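Local coordinates for uric acid degradation bifunctional protein PucL (Bacillus subtilis, PDB 6A4M), which catalyses the oxidation of urate, as the urate oxidase part of a bifunctional protein that probably also performs a decarboxylation in uric acid breakdown, at residues E115-Y120 and R129-R134. Residues are numbered along the deposited sequence; the frame is centred on the assembly and turned at random.
Sequences EAMPAY and RLVFRR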
ATOM      1  N   GLU A 115      -5.150 -12.897   3.921  1.00 34.44           N
ATOM      2  CA  GLU A 115      -4.249 -13.834   3.240  1.00 35.60           C
ATOM      3  C   GLU A 115      -4.833 -15.244   3.290  1.00 35.99           C
ATOM      4  O   GLU A 115      -5.034 -15.792   4.377  1.00 35.94           O
ATOM      5  CB  GLU A 115      -2.876 -13.831   3.920  1.00 35.85           C
ATOM      6  CG  GLU A 115      -2.151 -12.488   3.903  1.00 36.44           C
ATOM      7  CD  GLU A 115      -0.859 -12.487   4.719  1.00 37.03           C
ATOM      8  OE1 GLU A 115      -0.655 -13.388   5.562  1.00 37.16           O
ATOM      9  OE2 GLU A 115      -0.034 -11.571   4.524  1.00 37.63           O
ATOM     10  N   ALA A 116      -5.099 -15.827   2.121  1.00 36.40           N
ATOM     11  CA  ALA A 116      -5.710 -17.161   2.032  1.00 37.27           C
ATOM     12  C   ALA A 116      -4.827 -18.237   2.671  1.00 38.05           C
ATOM     13  O   ALA A 116      -3.606 -18.225   2.502  1.00 37.31           O
ATOM     14  CB  ALA A 116      -6.007 -17.520   0.583  1.00 37.14           C
ATOM     15  N   MET A 117      -5.461 -19.153   3.400  1.00 39.50           N
ATOM     16  CA  MET A 117      -4.767 -20.187   4.169  1.00 41.06           C
ATOM     17  C   MET A 117      -4.825 -21.541   3.458  1.00 43.70           C
ATOM     18  O   MET A 117      -5.639 -21.725   2.549  1.00 44.04           O
ATOM     19  CB  MET A 117      -5.391 -20.294   5.563  1.00 40.44           C
ATOM     20  CG  MET A 117      -5.194 -19.054   6.425  1.00 39.69           C
ATOM     21  SD  MET A 117      -3.470 -18.746   6.864  1.00 38.41           S
ATOM     22  CE  MET A 117      -3.201 -20.023   8.087  1.00 38.37           C
ATOM     23  N   PRO A 118      -3.947 -22.491   3.855  1.00 46.27           N
ATOM     24  CA  PRO A 118      -3.978 -23.816   3.221  1.00 47.25           C
ATOM     25  C   PRO A 118      -5.251 -24.623   3.506  1.00 48.67           C
ATOM     26  O   PRO A 118      -5.917 -24.410   4.526  1.00 48.00           O
ATOM     27  CB  PRO A 118      -2.732 -24.522   3.790  1.00 47.45           C
ATOM     28  CG  PRO A 118      -2.305 -23.720   4.968  1.00 47.08           C
ATOM     29  CD  PRO A 118      -2.746 -22.316   4.695  1.00 46.72           C
ATOM     30  N   ALA A 119      -5.569 -25.534   2.586  1.00 50.93           N
ATOM     31  CA  ALA A 119      -6.708 -26.445   2.712  1.00 52.91           C
ATOM     32  C   ALA A 119      -6.361 -27.795   2.099  1.00 54.88           C
ATOM     33  O   ALA A 119      -5.864 -27.853   0.973  1.00 55.71           O
ATOM     34  CB  ALA A 119      -7.924 -25.864   2.017  1.00 53.45           C
ATOM     35  N   TYR A 120      -6.630 -28.867   2.844  1.00 58.05           N
ATOM     36  CA  TYR A 120      -6.390 -30.237   2.391  1.00 60.05           C
ATOM     37  C   TYR A 120      -7.713 -30.850   1.929  1.00 62.46           C
ATOM     38  O   TYR A 120      -8.560 -31.208   2.752  1.00 62.02           O
ATOM     39  CB  TYR A 120      -5.765 -31.063   3.520  1.00 58.92           C
ATOM     40  CG  TYR A 120      -5.244 -32.418   3.091  1.00 58.39           C
ATOM     41  CD1 TYR A 120      -4.184 -32.523   2.189  1.00 58.17           C
ATOM     42  CD2 TYR A 120      -5.792 -33.597   3.604  1.00 58.52           C
ATOM     43  CE1 TYR A 120      -3.694 -33.761   1.798  1.00 58.61           C
ATOM     44  CE2 TYR A 120      -5.310 -34.839   3.219  1.00 58.11           C
ATOM     45  CZ  TYR A 120      -4.260 -34.917   2.318  1.00 58.81           C
ATOM     46  OH  TYR A 120      -3.776 -36.145   1.930  1.00 59.16           O
ATOM     47  N   ARG A 129     -10.274 -20.928  -0.639  1.00 50.00           N
ATOM     48  CA  ARG A 129     -11.049 -19.778  -1.101  1.00 50.87           C
ATOM     49  C   ARG A 129     -12.041 -19.328  -0.019  1.00 48.92           C
ATOM     50  O   ARG A 129     -12.869 -18.447  -0.267  1.00 49.03           O
ATOM     51  CB  ARG A 129     -11.793 -20.134  -2.393  1.00 53.62           C
ATOM     52  CG  ARG A 129     -10.889 -20.640  -3.513  1.00 56.57           C
ATOM     53  CD  ARG A 129     -11.676 -21.011  -4.761  1.00 59.29           C
ATOM     54  NE  ARG A 129     -12.379 -19.855  -5.316  1.00 62.08           N
ATOM     55  CZ  ARG A 129     -11.816 -18.863  -6.012  1.00 63.56           C
ATOM     56  NH1 ARG A 129     -10.507 -18.851  -6.279  1.00 63.65           N
ATOM     57  NH2 ARG A 129     -12.576 -17.863  -6.451  1.00 64.73           N
ATOM     58  N   LEU A 130     -11.946 -19.931   1.173  1.00 46.52           N
ATOM     59  CA  LEU A 130     -12.861 -19.677   2.290  1.00 44.92           C
ATOM     60  C   LEU A 130     -12.160 -19.127   3.539  1.00 42.53           C
ATOM     61  O   LEU A 130     -12.619 -18.143   4.112  1.00 42.78           O
ATOM     62  CB  LEU A 130     -13.607 -20.966   2.658  1.00 45.45           C
ATOM     63  CG  LEU A 130     -14.327 -21.707   1.522  1.00 46.03           C
ATOM     64  CD1 LEU A 130     -15.000 -22.961   2.060  1.00 46.03           C
ATOM     65  CD2 LEU A 130     -15.347 -20.812   0.826  1.00 45.80           C
ATOM     66  N   VAL A 131     -11.070 -19.770   3.964  1.00 40.13           N
ATOM     67  CA  VAL A 131     -10.373 -19.414   5.211  1.00 38.81           C
ATOM     68  C   VAL A 131      -9.233 -18.431   4.936  1.00 37.26           C
ATOM     69  O   VAL A 131      -8.355 -18.708   4.117  1.00 37.71           O
ATOM     70  CB  VAL A 131      -9.815 -20.668   5.929  1.00 38.34           C
ATOM     71  CG1 VAL A 131      -9.223 -20.299   7.287  1.00 38.07           C
ATOM     72  CG2 VAL A 131     -10.905 -21.721   6.090  1.00 38.22           C
ATOM     73  N   PHE A 132      -9.248 -17.296   5.638  1.00 35.75           N
ATOM     74  CA  PHE A 132      -8.253 -16.236   5.463  1.00 34.97           C
ATOM     75  C   PHE A 132      -7.675 -15.787   6.802  1.00 33.81           C
ATOM     76  O   PHE A 132      -8.408 -15.619   7.771  1.00 33.13           O
ATOM     77  CB  PHE A 132      -8.884 -15.025   4.773  1.00 34.84           C
ATOM     78  CG  PHE A 132      -9.375 -15.302   3.381  1.00 34.50           C
ATOM     79  CD1 PHE A 132     -10.654 -15.803   3.171  1.00 34.10           C
ATOM     80  CD2 PHE A 132      -8.568 -15.048   2.278  1.00 34.62           C
ATOM     81  CE1 PHE A 132     -11.115 -16.060   1.890  1.00 33.84           C
ATOM     82  CE2 PHE A 132      -9.026 -15.299   0.990  1.00 34.42           C
ATOM     83  CZ  PHE A 132     -10.301 -15.808   0.797  1.00 33.94           C
ATOM     84  N   ARG A 133      -6.359 -15.594   6.844  1.00 33.74           N
ATOM     85  CA  ARG A 133      -5.710 -14.902   7.960  1.00 33.79           C
ATOM     86  C   ARG A 133      -5.947 -13.397   7.814  1.00 32.99           C
ATOM     87  O   ARG A 133      -5.877 -12.871   6.706  1.00 32.23           O
ATOM     88  CB  ARG A 133      -4.199 -15.190   7.999  1.00 34.13           C
ATOM     89  CG  ARG A 133      -3.407 -14.293   8.955  1.00 35.02           C
ATOM     90  CD  ARG A 133      -2.038 -14.863   9.302  1.00 35.34           C
ATOM     91  NE  ARG A 133      -1.257 -15.133   8.094  1.00 36.17           N
ATOM     92  CZ  ARG A 133      -0.793 -16.321   7.688  1.00 36.24           C
ATOM     93  NH1 ARG A 133      -0.966 -17.441   8.389  1.00 35.88           N
ATOM     94  NH2 ARG A 133      -0.116 -16.382   6.548  1.00 37.70           N
ATOM     95  N   ARG A 134      -6.228 -12.726   8.931  1.00 32.38           N
ATOM     96  CA  ARG A 134      -6.176 -11.260   9.006  1.00 32.36           C
ATOM     97  C   ARG A 134      -4.721 -10.900   9.328  1.00 31.75           C
ATOM     98  O   ARG A 134      -4.204 -11.266  10.388  1.00 31.76           O
ATOM     99  CB  ARG A 134      -7.212 -10.713  10.020  1.00 32.71           C
ATOM    100  CG  ARG A 134      -6.805  -9.586  10.977  1.00 33.22           C
ATOM    101  CD  ARG A 134      -6.327  -8.307  10.309  1.00 33.06           C
ATOM    102  NE  ARG A 134      -6.655  -7.120  11.109  1.00 33.05           N
ATOM    103  CZ  ARG A 134      -5.978  -5.967  11.112  1.00 33.09           C
ATOM    104  NH1 ARG A 134      -4.878  -5.784  10.371  1.00 33.27           N
ATOM    105  NH2 ARG A 134      -6.406  -4.974  11.885  1.00 32.87           N
TER
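E115 and A116 pair with R133 and F132 in the antiparallel ladder of a β-hairpin arm at the protein surface, where strand 131-134 resumes pairing with strand 104-121 after the chain turns a corner at R129 and L130. Before that corner, strand 124-128 runs along the outer part of the same long strand, with M117 and A119 hydrogen-bonded through the backbone to S128 and S126. E115 and R133 form a hydrogen-bonded pair: E115 N donates to R133 O (2.9 Å), and R133 N returns a bond to E115 O (2.8 Å). Farther out, M117 N bonds V131 O at 3.0 Å. A116 and F132, the non-hydrogen-bonded pair, share the other face, where A116 CB lies 3.8 Å from CE2 of the F132 ring, which also touches F114. On the face of E115 and R133, a side-on salt bridge spans the strands. R133 NE (3.1 Å) and NH2 (3.2 Å) converge on OE1 of E115, which itself lies in the guanidinium plane; both approach nearly along its C-O bond, one on either side of the carboxylate plane. A bend at chi3 of R133 (56°) turns this edge toward the glutamate, while M117 packs SD over one guanidinium face. Two donors on one carboxylate oxygen probably restrain the arginine head and tie the re-paired strand to its neighbour by charge as well as backbone bonds.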